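Local coordinates for protein (hdlp (histone deacetylase-like protein)) (Aquifex aeolicus, PDB 1C3P), which is a zinc-binding homologue of histone deacetylases and probably removes acetyl groups from acetylated lysine side chains, at residues N39-D42 and E43-I47; L30-R33 and F34-A37. One frame throughout, in Å; residues are numbered along the deposited sequence.

Contact 1 of 2, residues N39-D42 and E43-I47; sequences NLID and EKELI
Glu45 turns CG beside its backbone N (chi1 -70°) and then runs extended, which carries its carboxylate back to Asp42. There Asp42 N donates to Glu45 OE1 at 2.8 Å. The place of that oxygen is less sure, because it is modelled too close to Ile41. In return, Glu45 N donates to Asp42 O at 2.9 Å, fairly straight at 159°, although the donor stands above the carbonyl plane. The second of these is a backbone bond of the short 3-10 turn over 43-45, and Leu46 N to Glu43 O is the next. The turn bridges helix 28-37 and strand 46-48, an outermost strand of the parallel sheet. Glu45, just before the strand, and Ile47 within it both form backbone bonds with Leu6. The side chains of Ile41 and Glu45 pass in opposite senses, but the closeness of Ile41 CD1 is doubtful. Asp42 OD2 lies 3.7 Å from Glu45 OE1 as modelled, with the carboxylate planes 24° apart. These like charges may be eased by Arg316, a long, weak ion-pair partner of Glu45. With an alanine here, Asp42 N would probably lose its carboxylate acceptor and Ser314 its weak bond. Trp310 of helix 299-314 touches both Ile41 and Glu45.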
loop_
_atom_site.group_PDB
_atom_site.type_symbol
_atom_site.label_atom_id
_atom_site.label_comp_id
_atom_site.label_asym_id
_atom_site.label_seq_id
_atom_site.Cartn_x
_atom_site.Cartn_y
_atom_site.Cartn_z
ATOM N N ASN A 39 -15.221 -0.041 -18.476
ATOM C CA ASN A 39 -16.270 0.972 -18.353
ATOM C C ASN A 39 -16.746 1.060 -16.915
ATOM O O ASN A 39 -17.953 1.133 -16.638
ATOM C CB ASN A 39 -17.445 0.658 -19.288
ATOM C CG ASN A 39 -17.010 0.551 -20.728
ATOM O OD1 ASN A 39 -16.331 1.432 -21.238
ATOM N ND2 ASN A 39 -17.397 -0.535 -21.395
ATOM N N LEU A 40 -15.783 1.042 -15.993
ATOM C CA LEU A 40 -16.101 1.113 -14.571
ATOM C C LEU A 40 -15.718 2.440 -13.914
ATOM O O LEU A 40 -15.703 2.555 -12.691
ATOM C CB LEU A 40 -15.447 -0.046 -13.813
ATOM C CG LEU A 40 -16.004 -1.436 -14.144
ATOM C CD1 LEU A 40 -15.298 -2.484 -13.299
ATOM C CD2 LEU A 40 -17.490 -1.473 -13.860
ATOM N N ILE A 41 -15.438 3.448 -14.732
ATOM C CA ILE A 41 -15.094 4.751 -14.195
ATOM C C ILE A 41 -15.470 5.898 -15.149
ATOM O O ILE A 41 -15.340 5.778 -16.363
ATOM C CB ILE A 41 -13.578 4.825 -13.851
ATOM C CG1 ILE A 41 -13.286 6.143 -13.146
ATOM C CG2 ILE A 41 -12.732 4.710 -15.101
ATOM C CD1 ILE A 41 -14.061 6.311 -11.894
ATOM N N ASP A 42 -15.950 7.005 -14.584
ATOM C CA ASP A 42 -16.325 8.174 -15.382
ATOM C C ASP A 42 -15.392 9.336 -15.051
ATOM O O ASP A 42 -14.899 9.430 -13.933
ATOM C CB ASP A 42 -17.769 8.581 -15.088
ATOM C CG ASP A 42 -18.750 7.456 -15.339
ATOM O OD1 ASP A 42 -18.713 6.887 -16.451
ATOM O OD2 ASP A 42 -19.558 7.147 -14.431
ATOM N N GLU A 43 -15.176 10.226 -16.016
ATOM C CA GLU A 43 -14.291 11.379 -15.836
ATOM C C GLU A 43 -14.482 12.190 -14.571
ATOM O O GLU A 43 -13.508 12.613 -13.943
ATOM C CB GLU A 43 -14.410 12.358 -17.007
ATOM C CG GLU A 43 -13.804 11.888 -18.310
ATOM C CD GLU A 43 -13.789 12.999 -19.346
ATOM O OE1 GLU A 43 -13.183 14.056 -19.065
ATOM O OE2 GLU A 43 -14.379 12.827 -20.432
ATOM N N LYS A 44 -15.727 12.430 -14.197
ATOM C CA LYS A 44 -15.979 13.242 -13.023
ATOM C C LYS A 44 -15.664 12.579 -11.682
ATOM O O LYS A 44 -15.770 13.210 -10.636
ATOM C CB LYS A 44 -17.412 13.768 -13.095
ATOM C CG LYS A 44 -17.563 14.659 -14.341
ATOM C CD LYS A 44 -18.944 15.248 -14.553
ATOM C CE LYS A 44 -18.947 16.126 -15.803
ATOM N NZ LYS A 44 -20.281 16.719 -16.083
ATOM N N GLU A 45 -15.255 11.313 -11.729
ATOM C CA GLU A 45 -14.889 10.567 -10.520
ATOM C C GLU A 45 -13.367 10.618 -10.353
ATOM O O GLU A 45 -12.832 10.299 -9.287
ATOM C CB GLU A 45 -15.319 9.093 -10.636
ATOM C CG GLU A 45 -16.825 8.846 -10.578
ATOM C CD GLU A 45 -17.192 7.398 -10.868
ATOM O OE1 GLU A 45 -16.868 6.910 -11.971
ATOM O OE2 GLU A 45 -17.806 6.749 -10.000
ATOM N N LEU A 46 -12.678 11.025 -11.413
ATOM C CA LEU A 46 -11.219 11.075 -11.387
ATOM C C LEU A 46 -10.629 12.441 -11.065
ATOM O O LEU A 46 -11.010 13.455 -11.652
ATOM C CB LEU A 46 -10.666 10.589 -12.730
ATOM C CG LEU A 46 -9.147 10.567 -12.914
ATOM C CD1 LEU A 46 -8.545 9.515 -11.990
ATOM C CD2 LEU A 46 -8.802 10.245 -14.367
ATOM N N ILE A 47 -9.708 12.474 -10.106
ATOM C CA ILE A 47 -9.028 13.719 -9.764
ATOM C C ILE A 47 -7.594 13.532 -10.243
ATOM O O ILE A 47 -6.950 12.536 -9.892
ATOM C CB ILE A 47 -9.039 13.985 -8.229
ATOM C CG1 ILE A 47 -10.467 14.303 -7.768
ATOM C CG2 ILE A 47 -8.111 15.150 -7.874
ATOM C CD1 ILE A 47 -11.024 15.597 -8.328
#

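Contact 2 of 2, residues L30-R33 and F34-A37; sequences LLLR and FKDA. Unlike the reference sequence in segment 34-37: Lys35 (reference Leu).
Helix 28-37 is the crossover helix of a beta-alpha-beta unit, between strands 4-8 and 46-48. Its last two turns are joined here by four successive i to i+4 backbone bonds. Phe34 N donates to Leu30 O, and Lys35 N to Leu31 O, each at 2.8 Å. Asp36 N to Leu32 O and Ala37 N to Arg33 O continue the ladder. The Lys35 bond is the straightest, with an N-H...acceptor angle of 168°.

The main side-chain meeting is between Leu31 and Lys35. The lysine chain starts beside its own backbone N and then bends at chi3 and chi4 (-63° and 61°), which folds it back over the preceding turn. Its CE presses on Leu31 CD2 at 3.5 Å, tighter than usual for two carbons. Leu31 itself sits off the staggered positions at both torsions, consistent with some strain. Lys35 NZ then comes 4.0 Å from Leu32 CD2. This ammonium is buried and has no hydrogen-bond partner in the model, but it makes a cation-pi contact with Trp310. The reference sequence has leucine at this position. On another side of the helix, Leu30 CD1 meets Phe34 CB at 4.1 Å, a light apolar contact. Only the root of Phe34 takes part in this, since its ring leads away from Leu30.

The Phe34 side chain touches Ala326 and Leu330 of helix 324-332, and Leu30 touches Leu329 there. Leu31 packs on Trp306 of helix 299-314, while Leu32 and Lys35 rest on Leu6 of strand 4-8. The helix segment is thus set between two other helices and the sheet.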
loop_
_atom_site.group_PDB
_atom_site.type_symbol
_atom_site.label_atom_id
_atom_site.label_comp_id
_atom_site.label_asym_id
_atom_site.label_seq_id
_atom_site.Cartn_x
_atom_site.Cartn_y
_atom_site.Cartn_z
ATOM N N LEU A 30 -1.975 1.493 -15.227
ATOM C CA LEU A 30 -2.624 0.301 -15.734
ATOM C C LEU A 30 -4.020 0.203 -15.135
ATOM O O LEU A 30 -4.945 -0.194 -15.825
ATOM C CB LEU A 30 -1.809 -0.953 -15.398
ATOM C CG LEU A 30 -2.331 -2.315 -15.899
ATOM C CD1 LEU A 30 -3.610 -2.675 -15.193
ATOM C CD2 LEU A 30 -2.554 -2.268 -17.412
ATOM N N LEU A 31 -4.167 0.562 -13.856
ATOM C CA LEU A 31 -5.476 0.499 -13.198
ATOM C C LEU A 31 -6.437 1.432 -13.932
ATOM O O LEU A 31 -7.568 1.063 -14.233
ATOM C CB LEU A 31 -5.393 0.952 -11.734
ATOM C CG LEU A 31 -6.314 0.362 -10.644
ATOM C CD1 LEU A 31 -6.598 1.436 -9.562
ATOM C CD2 LEU A 31 -7.614 -0.111 -11.217
ATOM N N LEU A 32 -5.985 2.648 -14.203
ATOM C CA LEU A 32 -6.823 3.616 -14.890
ATOM C C LEU A 32 -7.258 3.101 -16.250
ATOM O O LEU A 32 -8.433 3.181 -16.580
ATOM C CB LEU A 32 -6.097 4.958 -15.054
ATOM C CG LEU A 32 -5.904 5.839 -13.813
ATOM C CD1 LEU A 32 -5.240 7.159 -14.208
ATOM C CD2 LEU A 32 -7.254 6.129 -13.183
ATOM N N ARG A 33 -6.314 2.578 -17.031
ATOM C CA ARG A 33 -6.656 2.068 -18.353
ATOM C C ARG A 33 -7.576 0.864 -18.244
ATOM O O ARG A 33 -8.455 0.670 -19.077
ATOM C CB ARG A 33 -5.389 1.705 -19.139
ATOM C CG ARG A 33 -4.533 2.929 -19.500
ATOM C CD ARG A 33 -3.485 2.624 -20.565
ATOM N NE ARG A 33 -2.527 1.615 -20.130
ATOM C CZ ARG A 33 -1.505 1.187 -20.866
ATOM N NH1 ARG A 33 -1.304 1.683 -22.078
ATOM N NH2 ARG A 33 -0.676 0.269 -20.384
ATOM N N PHE A 34 -7.382 0.066 -17.200
ATOM C CA PHE A 34 -8.196 -1.115 -16.986
ATOM C C PHE A 34 -9.628 -0.739 -16.593
ATOM O O PHE A 34 -10.598 -1.259 -17.151
ATOM C CB PHE A 34 -7.571 -1.988 -15.892
ATOM C CG PHE A 34 -8.238 -3.314 -15.733
ATOM C CD1 PHE A 34 -8.044 -4.314 -16.673
ATOM C CD2 PHE A 34 -9.092 -3.558 -14.654
ATOM C CE1 PHE A 34 -8.693 -5.559 -16.544
ATOM C CE2 PHE A 34 -9.744 -4.787 -14.509
ATOM C CZ PHE A 34 -9.541 -5.794 -15.462
ATOM N N LYS A 35 -9.797 0.176 -15.645
ATOM C CA LYS A 35 -11.167 0.503 -15.303
ATOM C C LYS A 35 -11.884 1.179 -16.458
ATOM O O LYS A 35 -13.096 1.057 -16.582
ATOM C CB LYS A 35 -11.236 1.357 -14.055
ATOM C CG LYS A 35 -11.019 0.537 -12.795
ATOM C CD LYS A 35 -11.078 1.408 -11.575
ATOM C CE LYS A 35 -9.971 2.429 -11.600
ATOM N NZ LYS A 35 -10.034 3.350 -12.765
ATOM N N ASP A 36 -11.139 1.879 -17.302
ATOM C CA ASP A 36 -11.749 2.538 -18.449
ATOM C C ASP A 36 -12.170 1.466 -19.445
ATOM O O ASP A 36 -13.299 1.485 -19.945
ATOM C CB ASP A 36 -10.767 3.515 -19.102
ATOM C CG ASP A 36 -11.382 4.263 -20.284
ATOM O OD1 ASP A 36 -12.493 4.816 -20.137
ATOM O OD2 ASP A 36 -10.747 4.307 -21.352
ATOM N N ALA A 37 -11.270 0.528 -19.728
ATOM C CA ALA A 37 -11.579 -0.559 -20.661
ATOM C C ALA A 37 -12.819 -1.345 -20.199
ATOM O O ALA A 37 -13.612 -1.794 -21.024
ATOM C CB ALA A 37 -10.357 -1.502 -20.810
#

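Overall arrangement
Contact 2 ends where helix 28-37 ends, and contact 1 opens just beyond it, on the way to strand 46-48. Their centres lie 10 Å apart. Across the junction Leu40 N probably donates to Lys35 O, at 2.8 Å, as part of the Schellman motif that ends the helix at Asn39. The strand end of contact 1 folds back on the helix, with Leu46 CD1 packed 3.8 Å from Leu32 CD2. Ile41 CG2 lies equally close to Lys35 CB. Trp310 is common to both: it also donates through NE1 to Leu40 O. Both contacts lie away from the zinc-binding residues Asp168, His170 and Asp258. They belong to the structural packing at the 46-48 edge of the sheet.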